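Local coordinates for protein aldehyde dehydrogenase (Staphylococcus aureus, PDB 6K10) that catalyses the NAD-dependent oxidation of 4,4'-diaponeurosporen-4-al to 4,4'-diaponeurosporenoic acid, a step in the synthesis of the carotenoid staphyloxanthin, at residues T57-N62 and F244-Q249; G290-L295 and H299-L304; L373-F376 and A382-R385. The protein carries 1 engineered substitution. One frame throughout, in Å; residues are numbered along the deposited sequence.

Contact 1 of 3, residues T57-N62 and F244-Q249; sequences TDLGKN and FTNAGQ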
loop_
_atom_site.group_PDB
_atom_site.type_symbol
_atom_site.label_atom_id
_atom_site.label_comp_id
_atom_site.label_asym_id
_atom_site.label_seq_id
_atom_site.Cartn_x
_atom_site.Cartn_y
_atom_site.Cartn_z
ATOM N N THR A 57 18.565 31.053 -2.439
ATOM C CA THR A 57 18.295 31.828 -3.644
ATOM C C THR A 57 16.914 31.514 -4.210
ATOM O O THR A 57 16.209 32.417 -4.676
ATOM C CB THR A 57 19.383 31.568 -4.687
ATOM O OG1 THR A 57 20.657 31.959 -4.157
ATOM C CG2 THR A 57 19.110 32.363 -5.956
ATOM N N ASP A 58 16.500 30.249 -4.156
ATOM C CA ASP A 58 15.253 29.841 -4.793
ATOM C C ASP A 58 14.025 30.050 -3.916
ATOM O O ASP A 58 12.948 30.353 -4.443
ATOM C CB ASP A 58 15.328 28.368 -5.213
ATOM C CG ASP A 58 16.348 28.125 -6.309
ATOM O OD1 ASP A 58 16.915 29.110 -6.826
ATOM O OD2 ASP A 58 16.568 26.947 -6.665
ATOM N N LEU A 59 14.154 29.904 -2.595
ATOM C CA LEU A 59 13.008 29.951 -1.693
ATOM C C LEU A 59 13.169 30.968 -0.569
ATOM O O LEU A 59 12.301 31.044 0.310
ATOM C CB LEU A 59 12.751 28.563 -1.097
ATOM C CG LEU A 59 12.194 27.496 -2.041
ATOM C CD1 LEU A 59 12.236 26.123 -1.389
ATOM C CD2 LEU A 59 10.778 27.846 -2.460
ATOM N N GLY A 60 14.246 31.750 -0.569
ATOM C CA GLY A 60 14.503 32.650 0.543
ATOM C C GLY A 60 14.655 31.938 1.866
ATOM O O GLY A 60 14.397 32.531 2.919
ATOM N N LYS A 61 15.071 30.674 1.841
ATOM C CA LYS A 61 15.080 29.844 3.037
ATOM C C LYS A 61 16.339 30.109 3.852
ATOM O O LYS A 61 17.457 29.874 3.380
ATOM C CB LYS A 61 14.978 28.370 2.655
ATOM C CG LYS A 61 14.607 27.460 3.813
ATOM C CD LYS A 61 14.277 26.059 3.323
ATOM C CE LYS A 61 13.079 26.078 2.385
ATOM N NZ LYS A 61 12.273 24.824 2.467
ATOM N N ASN A 62 16.153 30.595 5.078
ATOM C CA ASN A 62 17.267 30.847 5.976
ATOM C C ASN A 62 17.907 29.532 6.418
ATOM O O ASN A 62 17.284 28.468 6.401
ATOM C CB ASN A 62 16.800 31.658 7.187
ATOM C CG ASN A 62 15.909 30.861 8.123
ATOM O OD1 ASN A 62 16.389 30.083 8.947
ATOM N ND2 ASN A 62 14.598 31.055 7.999
ATOM N N PHE A 244 3.845 29.743 9.074
ATOM C CA PHE A 244 4.706 30.708 8.406
ATOM C C PHE A 244 6.142 30.230 8.242
ATOM O O PHE A 244 6.961 30.953 7.667
ATOM C CB PHE A 244 4.636 32.040 9.153
ATOM C CG PHE A 244 3.267 32.647 9.111
ATOM C CD1 PHE A 244 2.775 33.172 7.927
ATOM C CD2 PHE A 244 2.445 32.628 10.224
ATOM C CE1 PHE A 244 1.501 33.702 7.864
ATOM C CE2 PHE A 244 1.169 33.160 10.168
ATOM C CZ PHE A 244 0.698 33.699 8.985
ATOM N N THR A 245 6.460 29.030 8.719
ATOM C CA THR A 245 7.624 28.316 8.217
ATOM C C THR A 245 7.493 28.131 6.709
ATOM O O THR A 245 6.421 27.783 6.205
ATOM C CB THR A 245 7.748 26.956 8.913
ATOM O OG1 THR A 245 8.122 27.146 10.283
ATOM C CG2 THR A 245 8.785 26.077 8.221
ATOM N N ASN A 246 8.586 28.391 5.988
ATOM C CA ASN A 246 8.634 28.275 4.526
ATOM C C ASN A 246 7.599 29.170 3.850
ATOM O O ASN A 246 7.140 28.876 2.743
ATOM C CB ASN A 246 8.462 26.822 4.072
ATOM C CG ASN A 246 9.076 26.560 2.707
ATOM O OD1 ASN A 246 10.020 27.235 2.296
ATOM N ND2 ASN A 246 8.536 25.576 1.996
ATOM N N ALA A 247 7.228 30.267 4.514
ATOM C CA ALA A 247 6.247 31.222 3.997
ATOM C C ALA A 247 4.933 30.535 3.631
ATOM O O ALA A 247 4.265 30.898 2.663
ATOM C CB ALA A 247 6.807 31.997 2.800
ATOM N N GLY A 248 4.560 29.522 4.410
ATOM C CA GLY A 248 3.304 28.831 4.198
ATOM C C GLY A 248 3.307 27.781 3.111
ATOM O O GLY A 248 2.262 27.166 2.868
ATOM N N GLN A 249 4.442 27.545 2.459
ATOM C CA GLN A 249 4.510 26.609 1.338
ATOM C C GLN A 249 4.786 25.199 1.866
ATOM O O GLN A 249 5.847 24.607 1.665
ATOM C CB GLN A 249 5.561 27.077 0.339
ATOM C CG GLN A 249 5.288 28.501 -0.144
ATOM C CD GLN A 249 6.435 29.109 -0.924
ATOM O OE1 GLN A 249 6.339 29.308 -2.135
ATOM N NE2 GLN A 249 7.523 29.425 -0.230
HETATM O O HOH W 1 11.020 29.814 2.252
#
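The amide oxygen N246 OD1 is held by a bridging water and, weakly, by K61 of the 57-62 segment. The water, 2.8 Å from N246 OD1, donates to it and also to L59 O, at 2.6 Å. The weak bond comes from K61 NZ, 3.3 Å from N246 OD1. The K61 chain bends at chi3 and chi4 (-62° and -149°), which brings both CE and NZ against that oxygen. The main partner of K61 NZ is E70, by a salt bridge; it also bonds to N122 O. N246 is held further by Q249 and by N122 O, which also accepts from N246 ND2. N246 ND2 bonds to Q249 O at 2.9 Å, and Q249 NE2 returns a bond of 3.0 Å to N246 O. That carbonyl oxygen also takes Q249 N, and the two donors reach it from opposite faces of its plane. L59 CD2 rests 4.2 Å from Q249 NE2. Segment 244-249 leads to S251, the engineered residue at the predicted active site. The contact is buried. It joins the end of helix 48-59, where the chain turns at G60 toward helix 63-89, to the loop between helix 232-244 and strand 256-260.

Contact 2 of 3, residues G290-L295 and H299-L304; sequences GRIVNL and HRLTSL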
loop_
_atom_site.group_PDB
_atom_site.type_symbol
_atom_site.label_atom_id
_atom_site.label_comp_id
_atom_site.label_asym_id
_atom_site.label_seq_id
_atom_site.Cartn_x
_atom_site.Cartn_y
_atom_site.Cartn_z
ATOM N N GLY A 290 10.713 33.359 4.871
ATOM C CA GLY A 290 11.014 32.956 3.515
ATOM C C GLY A 290 10.271 33.766 2.468
ATOM O O GLY A 290 9.602 34.760 2.757
ATOM N N ARG A 291 10.400 33.316 1.219
ATOM C CA ARG A 291 9.835 33.997 0.064
ATOM C C ARG A 291 9.111 32.995 -0.827
ATOM O O ARG A 291 9.300 31.781 -0.717
ATOM C CB ARG A 291 10.923 34.717 -0.747
ATOM C CG ARG A 291 11.681 35.785 0.029
ATOM C CD ARG A 291 10.780 36.961 0.349
ATOM N NE ARG A 291 11.494 38.065 0.987
ATOM C CZ ARG A 291 11.658 38.189 2.300
ATOM N NH1 ARG A 291 11.157 37.278 3.124
ATOM N NH2 ARG A 291 12.318 39.230 2.790
ATOM N N ILE A 292 8.285 33.523 -1.727
ATOM C CA ILE A 292 7.498 32.688 -2.630
ATOM C C ILE A 292 8.392 32.165 -3.749
ATOM O O ILE A 292 9.313 32.851 -4.208
ATOM C CB ILE A 292 6.292 33.482 -3.173
ATOM C CG1 ILE A 292 5.517 34.120 -2.017
ATOM C CG2 ILE A 292 5.367 32.582 -3.976
ATOM C CD1 ILE A 292 5.070 33.128 -0.952
ATOM N N VAL A 293 8.112 30.937 -4.204
ATOM C CA VAL A 293 9.053 30.211 -5.060
ATOM C C VAL A 293 9.295 30.948 -6.374
ATOM O O VAL A 293 10.442 31.077 -6.820
ATOM C CB VAL A 293 8.563 28.771 -5.303
ATOM C CG1 VAL A 293 7.166 28.755 -5.922
ATOM C CG2 VAL A 293 9.553 28.013 -6.183
ATOM N N ASN A 294 8.235 31.430 -7.022
ATOM C CA ASN A 294 8.376 32.061 -8.326
ATOM C C ASN A 294 7.267 33.090 -8.516
ATOM O O ASN A 294 6.390 33.258 -7.664
ATOM C CB ASN A 294 8.395 31.012 -9.451
ATOM C CG ASN A 294 7.059 30.302 -9.635
ATOM O OD1 ASN A 294 6.100 30.527 -8.896
ATOM N ND2 ASN A 294 6.998 29.429 -10.635
ATOM N N LEU A 295 7.314 33.781 -9.658
ATOM C CA LEU A 295 6.370 34.864 -9.915
ATOM C C LEU A 295 4.953 34.352 -10.134
ATOM O O LEU A 295 3.990 35.050 -9.797
ATOM C CB LEU A 295 6.831 35.681 -11.121
ATOM C CG LEU A 295 7.954 36.665 -10.797
ATOM C CD1 LEU A 295 8.482 37.315 -12.063
ATOM C CD2 LEU A 295 7.465 37.718 -9.806
ATOM N N HIS A 299 1.983 35.738 -7.845
ATOM C CA HIS A 299 0.790 36.402 -8.360
ATOM C C HIS A 299 -0.476 35.637 -8.003
ATOM O O HIS A 299 -1.533 36.248 -7.806
ATOM C CB HIS A 299 0.905 36.581 -9.874
ATOM C CG HIS A 299 1.890 37.632 -10.278
ATOM N ND1 HIS A 299 2.732 37.488 -11.360
ATOM C CD2 HIS A 299 2.164 38.847 -9.747
ATOM C CE1 HIS A 299 3.485 38.567 -11.476
ATOM N NE2 HIS A 299 3.160 39.407 -10.510
ATOM N N ARG A 300 -0.395 34.307 -7.927
ATOM C CA ARG A 300 -1.519 33.529 -7.420
ATOM C C ARG A 300 -1.915 33.994 -6.025
ATOM O O ARG A 300 -3.105 34.117 -5.713
ATOM C CB ARG A 300 -1.159 32.044 -7.403
ATOM C CG ARG A 300 -2.239 31.146 -6.831
ATOM C CD ARG A 300 -1.784 29.695 -6.798
ATOM N NE ARG A 300 -0.648 29.486 -5.904
ATOM C CZ ARG A 300 -0.743 29.392 -4.581
ATOM N NH1 ARG A 300 0.345 29.200 -3.848
ATOM N NH2 ARG A 300 -1.926 29.496 -3.988
ATOM N N LEU A 301 -0.925 34.282 -5.179
ATOM C CA LEU A 301 -1.209 34.645 -3.796
ATOM C C LEU A 301 -1.596 36.115 -3.655
ATOM O O LEU A 301 -2.443 36.451 -2.820
ATOM C CB LEU A 301 -0.002 34.313 -2.918
ATOM C CG LEU A 301 0.242 32.834 -2.619
ATOM C CD1 LEU A 301 1.670 32.607 -2.147
ATOM C CD2 LEU A 301 -0.749 32.345 -1.576
ATOM N N THR A 302 -0.995 37.009 -4.450
ATOM C CA THR A 302 -1.421 38.406 -4.399
ATOM C C THR A 302 -2.807 38.584 -5.004
ATOM O O THR A 302 -3.544 39.494 -4.605
ATOM C CB THR A 302 -0.415 39.317 -5.110
ATOM O OG1 THR A 302 -0.332 38.972 -6.497
ATOM C CG2 THR A 302 0.961 39.204 -4.469
ATOM N N SER A 303 -3.182 37.731 -5.961
ATOM C CA SER A 303 -4.563 37.721 -6.429
ATOM C C SER A 303 -5.513 37.350 -5.297
ATOM O O SER A 303 -6.580 37.955 -5.145
ATOM C CB SER A 303 -4.715 36.754 -7.604
ATOM O OG SER A 303 -6.006 36.849 -8.182
ATOM N N LEU A 304 -5.131 36.364 -4.480
ATOM C CA LEU A 304 -5.944 36.003 -3.324
ATOM C C LEU A 304 -5.986 37.135 -2.303
ATOM O O LEU A 304 -7.033 37.393 -1.698
ATOM C CB LEU A 304 -5.406 34.719 -2.691
ATOM C CG LEU A 304 -5.675 33.445 -3.496
ATOM C CD1 LEU A 304 -4.759 32.315 -3.055
ATOM C CD2 LEU A 304 -7.131 33.033 -3.351
#
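I292 and L301 meet through their terminal methyls, with I292 CD1 3.6 Å from L301 CD1. The two side chains lie at a slant to each other, and the methyl L301 CD1 is touched by more than one branch. I292 CG2 also lies near it, 4.1 Å from L301 CD1. In I292 the CG1 branch is anti to the carbonyl carbon (chi1 -51°), and a further bend at chi2 (-55°) brings CD1 to the leucine. Both residues are buried, and both also touch I325 of strand 324-330. L301 CG also lies 3.7 Å above one face of the R300 guanidinium, offset toward the rim.

The second pair, L295 and H299, is exposed. H299 N bonds to L295 O at 2.9 Å, and the N-H points at the oxygen with an angle of 160°. The imidazole meets the same carbonyl oxygen obliquely. H299 ND1 comes within 3.2 Å of L295 O, but the angle is too poor for a hydrogen bond. The polar partner of the ring is E320, which bonds to NE2. L295 CD2 and H299 CE1 approach only to 4.4 Å.

I292 packs the incoming loop onto L301 in helix 295-307. The rest is typical of the start of an alpha helix. N294 is the N-cap, its OD1 taking the backbone N of H297, and L295 O then accepts the i to i+4 bond from H299.

Contact 3 of 3, residues L373-F376 and A382-R385; sequences LYLF and ATQR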
loop_
_atom_site.group_PDB
_atom_site.type_symbol
_atom_site.label_atom_id
_atom_site.label_comp_id
_atom_site.label_asym_id
_atom_site.label_seq_id
_atom_site.Cartn_x
_atom_site.Cartn_y
_atom_site.Cartn_z
ATOM N N LEU A 373 -4.650 17.683 10.039
ATOM C CA LEU A 373 -5.661 18.386 10.813
ATOM C C LEU A 373 -5.084 18.684 12.187
ATOM O O LEU A 373 -4.363 17.861 12.754
ATOM C CB LEU A 373 -6.956 17.577 10.949
ATOM C CG LEU A 373 -8.100 18.214 11.753
ATOM C CD1 LEU A 373 -9.452 17.874 11.147
ATOM C CD2 LEU A 373 -8.055 17.782 13.216
ATOM N N TYR A 374 -5.415 19.857 12.719
ATOM C CA TYR A 374 -4.948 20.266 14.034
ATOM C C TYR A 374 -6.128 20.713 14.881
ATOM O O TYR A 374 -7.057 21.352 14.384
ATOM C CB TYR A 374 -3.906 21.380 13.924
ATOM C CG TYR A 374 -2.802 21.051 12.945
ATOM C CD1 TYR A 374 -1.816 20.132 13.270
ATOM C CD2 TYR A 374 -2.757 21.648 11.688
ATOM C CE1 TYR A 374 -0.808 19.813 12.374
ATOM C CE2 TYR A 374 -1.751 21.339 10.789
ATOM C CZ TYR A 374 -0.780 20.425 11.136
ATOM O OH TYR A 374 0.219 20.122 10.239
ATOM N N LEU A 375 -6.085 20.359 16.161
ATOM C CA LEU A 375 -7.088 20.777 17.129
ATOM C C LEU A 375 -6.388 21.362 18.340
ATOM O O LEU A 375 -5.498 20.725 18.909
ATOM C CB LEU A 375 -7.983 19.610 17.556
ATOM C CG LEU A 375 -8.856 19.904 18.779
ATOM C CD1 LEU A 375 -9.903 20.962 18.459
ATOM C CD2 LEU A 375 -9.510 18.638 19.295
ATOM N N PHE A 376 -6.784 22.570 18.724
ATOM C CA PHE A 376 -6.311 23.200 19.947
ATOM C C PHE A 376 -7.458 23.215 20.941
ATOM O O PHE A 376 -8.492 23.852 20.696
ATOM C CB PHE A 376 -5.769 24.606 19.683
ATOM C CG PHE A 376 -4.420 24.603 19.024
ATOM C CD1 PHE A 376 -4.312 24.541 17.648
ATOM C CD2 PHE A 376 -3.262 24.610 19.784
ATOM C CE1 PHE A 376 -3.070 24.513 17.036
ATOM C CE2 PHE A 376 -2.020 24.585 19.178
ATOM C CZ PHE A 376 -1.923 24.536 17.802
ATOM N N ALA A 382 -13.489 16.548 23.499
ATOM C CA ALA A 382 -13.443 17.168 22.179
ATOM C C ALA A 382 -12.313 16.571 21.353
ATOM O O ALA A 382 -12.479 16.284 20.163
ATOM C CB ALA A 382 -13.278 18.681 22.307
ATOM N N THR A 383 -11.147 16.386 21.977
ATOM C CA THR A 383 -10.025 15.715 21.330
ATOM C C THR A 383 -10.444 14.359 20.785
ATOM O O THR A 383 -10.163 14.021 19.629
ATOM C CB THR A 383 -8.871 15.564 22.328
ATOM O OG1 THR A 383 -8.560 16.839 22.895
ATOM C CG2 THR A 383 -7.633 14.994 21.656
ATOM N N GLN A 384 -11.139 13.576 21.610
ATOM C CA GLN A 384 -11.558 12.244 21.195
ATOM C C GLN A 384 -12.539 12.313 20.032
ATOM O O GLN A 384 -12.440 11.528 19.081
ATOM C CB GLN A 384 -12.175 11.504 22.380
ATOM C CG GLN A 384 -12.552 10.067 22.085
ATOM N N ARG A 385 -13.490 13.250 20.086
ATOM C CA ARG A 385 -14.463 13.389 19.006
ATOM C C ARG A 385 -13.777 13.662 17.674
ATOM O O ARG A 385 -14.109 13.051 16.652
ATOM C CB ARG A 385 -15.453 14.510 19.327
ATOM C CG ARG A 385 -16.655 14.088 20.147
ATOM C CD ARG A 385 -17.799 15.071 19.947
ATOM N NE ARG A 385 -18.427 14.898 18.640
ATOM C CZ ARG A 385 -19.326 15.727 18.121
ATOM N NH1 ARG A 385 -19.709 16.801 18.795
ATOM N NH2 ARG A 385 -19.841 15.481 16.922
#
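L375 reaches T383 with a single methyl, CD2, which lies 3.6 Å from T383 CA. The leucine has its CG anti to the backbone N (chi1 168°). Its chi2 of 67° sets CD1 to one side and leaves CD2 extended, anti to CA, toward the helix. The bond from the main chain to its side chain already points that way. CD2 therefore ends against the helix backbone rather than against a side-chain tip. Its neighbours there are T383 N, 3.9 Å from L375 CD2, and A382 O, also 3.9 Å from L375 CD2.

T383 offers its flank. At chi1 -53° the hydroxyl is placed beside the backbone N, and T383 OG1 comes to 4.1 Å from L375 CD2. The hydroxyl is engaged by a hydrogen bond to D379 O, just before the helix. T383 also touches I397 of strand 394-397, as does L375, so the three pack round one another. A382 turns its methyl toward the strand but stays a little farther off, with A382 CB 4.8 Å from L375 CD2.

F376 points the other way. Its ring packs on A235, R238 and I239 of helix 232-244, so the strand has a helix against each face. Strand 372-376, helix 380-389 and strand 394-397 form a beta-alpha-beta unit, with the two strands parallel. The family's catalytic domain is built on such a Rossmann-like sheet.

No hydrogen bond or salt bridge joins the two segments. The polar ends of R385 are turned to E389 and D358 instead. Between these two segments the contact is van der Waals alone, with a leucine methyl set close to the helix backbone. Such contact fixes distance and shape but carries no directional bond.

How the contacts relate
Contacts 1 and 3 are buried, whereas contact 2 runs from a buried pair to an exposed one. Contacts 1 and 2 are neighbours, with centres 11 Å apart, and they touch. Q249 NE2 lies 3.0 Å from R291 O and L59 O lies 3.1 Å from R291 N, both probably hydrogen bonds. R291 of the 290-295 loop thus meets both segments of contact 1. Contact 3 shares no element with these two. Its centre is 28 Å from that of contact 1 and 31 Å from that of contact 2. Chemistry follows place. Contact 1 is polar and water-bridged, contact 2 mixes a helix bond with methyl packing, and contact 3 is a leucine methyl packed on a helix backbone.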